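Local atomic coordinates of metallo-beta-lactamase (Serratia marcescens, PDB entry 6K4X), a protein that hydrolyses the beta-lactam ring of antibiotics with the help of zinc, as a subclass B3 metallo-beta-lactamase. Residues H145-H150 with F172-T177. Sequence-based numbering, arbitrary orientation.
Sequences HATPGH and FADSLT. With ZN (zinc ion), chain B; D0U (4-azanyl-2-sulfanyl-benzoic acid), chain E.
The imidazole of H150 meets S175 over one face, where CB sits 4.2 Å from the ring centroid, a CH-pi contact displaced toward the rim, and T177 at its edge. There ND1 donates to the backbone O of T177 over 2.9 Å, N-H···O angle 164°, with the oxygen almost in the ring plane and the N-H directed at a carbonyl lone pair. With CG anti to the backbone N (chi1 -179°), the ring reaches across to these partners and presents NE2 to zinc at 2.0 Å. A second-shell carbonyl thus fixes the rotation of a metal ligand and may make the imidazole more electron-rich. H72 and H74, following strand 65-69, complete the protein ligands of this three-histidine zinc site, built, as in the metallo-beta-lactamase fold generally, at strand ends: H150 follows strand 140-146, while the segment after strand 166-173 supplies second-shell and inhibitor contacts. The inhibitor's S1 binds the same zinc at 2.3 Å, while its carboxylate is gripped by S175 OG to O2 (2.7 Å) and T177 OG1 to O1 (2.8 Å). Between the two backbones, a water accepts from H150 N and donates to the carbonyl oxygens of T147 and S175. T147 OG1, hydrogen-bonded to T156, passes D174 CB at 3.5 Å; D174 OD1 in turn holds H72 ND1.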
# COMPACT_ATOMS: atom_id res chain seq x y z
N HIS A 145 -3.68 -8.45 5.64
CA HIS A 145 -2.60 -9.10 6.38
C HIS A 145 -1.88 -8.06 7.22
O HIS A 145 -1.34 -7.10 6.70
CB HIS A 145 -1.58 -9.75 5.44
CG HIS A 145 -2.19 -10.73 4.51
ND1 HIS A 145 -2.13 -12.09 4.71
CD2 HIS A 145 -2.82 -10.54 3.33
CE1 HIS A 145 -2.74 -12.69 3.71
NE2 HIS A 145 -3.17 -11.76 2.86
N ALA A 146 -1.90 -8.24 8.54
CA ALA A 146 -1.18 -7.33 9.41
C ALA A 146 0.31 -7.42 9.10
O ALA A 146 0.92 -8.48 9.20
CB ALA A 146 -1.45 -7.63 10.86
N THR A 147 0.89 -6.27 8.76
CA THR A 147 2.33 -6.16 8.54
C THR A 147 2.86 -4.94 9.26
O THR A 147 3.29 -3.98 8.64
CB THR A 147 2.70 -6.15 7.05
OG1 THR A 147 2.05 -5.09 6.33
CG2 THR A 147 2.37 -7.46 6.38
N PRO A 148 2.83 -4.96 10.60
CA PRO A 148 3.30 -3.84 11.41
C PRO A 148 4.83 -3.71 11.38
O PRO A 148 5.57 -4.61 10.95
CB PRO A 148 2.82 -4.21 12.81
CG PRO A 148 2.87 -5.73 12.82
CD PRO A 148 2.35 -6.09 11.44
N GLY A 149 5.28 -2.58 11.89
CA GLY A 149 6.67 -2.34 12.13
C GLY A 149 7.09 -0.97 11.66
O GLY A 149 7.60 -0.17 12.43
N HIS A 150 6.86 -0.66 10.39
CA HIS A 150 6.98 0.72 9.88
C HIS A 150 5.92 1.62 10.54
O HIS A 150 6.20 2.80 10.82
CB HIS A 150 6.96 0.69 8.37
CG HIS A 150 7.10 2.01 7.70
ND1 HIS A 150 8.32 2.56 7.45
CD2 HIS A 150 6.18 2.84 7.17
CE1 HIS A 150 8.14 3.69 6.76
NE2 HIS A 150 6.83 3.91 6.61
N PHE A 172 -0.58 -6.08 -2.70
CA PHE A 172 -0.21 -4.68 -2.53
C PHE A 172 0.56 -4.60 -1.24
O PHE A 172 0.01 -4.71 -0.15
CB PHE A 172 -1.45 -3.78 -2.57
CG PHE A 172 -1.16 -2.32 -2.77
CD1 PHE A 172 -0.46 -1.59 -1.84
CD2 PHE A 172 -1.56 -1.68 -3.92
CE1 PHE A 172 -0.19 -0.25 -2.02
CE2 PHE A 172 -1.31 -0.34 -4.10
CZ PHE A 172 -0.63 0.38 -3.15
N ALA A 173 1.88 -4.52 -1.37
CA ALA A 173 2.80 -4.71 -0.25
C ALA A 173 3.02 -3.39 0.50
O ALA A 173 3.51 -2.42 -0.08
CB ALA A 173 4.09 -5.30 -0.76
N ASP A 174 2.66 -3.39 1.78
CA ASP A 174 2.99 -2.27 2.63
C ASP A 174 4.51 -2.16 2.77
O ASP A 174 5.26 -3.12 2.52
CB ASP A 174 2.36 -2.43 4.00
CG ASP A 174 2.41 -1.17 4.84
OD1 ASP A 174 2.58 -0.10 4.27
OD2 ASP A 174 2.19 -1.31 6.07
N SER A 175 4.97 -0.97 3.15
CA SER A 175 6.37 -0.71 3.49
C SER A 175 6.78 -1.51 4.72
O SER A 175 6.09 -1.52 5.73
CB SER A 175 6.58 0.75 3.70
OG SER A 175 6.18 1.46 2.55
N LEU A 176 7.98 -2.10 4.64
CA LEU A 176 8.56 -2.89 5.72
C LEU A 176 9.86 -2.25 6.21
O LEU A 176 10.76 -2.97 6.70
CB LEU A 176 8.83 -4.30 5.22
CG LEU A 176 7.62 -5.05 4.66
CD1 LEU A 176 8.04 -6.44 4.21
CD2 LEU A 176 6.47 -5.10 5.65
N THR A 177 9.99 -0.93 6.07
CA THR A 177 11.26 -0.25 6.23
C THR A 177 11.44 0.29 7.65
O THR A 177 10.61 1.03 8.20
CB THR A 177 11.34 0.89 5.22
OG1 THR A 177 10.17 1.69 5.38
CG2 THR A 177 11.47 0.38 3.80
ZN ZN B . 5.77 5.35 5.68
O2 D0U E . 7.13 3.93 2.98
C7 D0U E . 8.35 3.87 3.26
O1 D0U E . 9.01 2.79 3.13
C3 D0U E . 9.08 5.05 3.77
C2 D0U E . 10.50 4.94 3.80
C4 D0U E . 8.46 6.24 4.18
S1 D0U E . 6.81 6.67 4.14
C5 D0U E . 9.31 7.27 4.67
C6 D0U E . 10.70 7.15 4.72
N1 D0U E . 11.50 8.20 5.16
C1 D0U E . 11.28 6.00 4.26
O HOH W 1 5.21 -2.02 8.39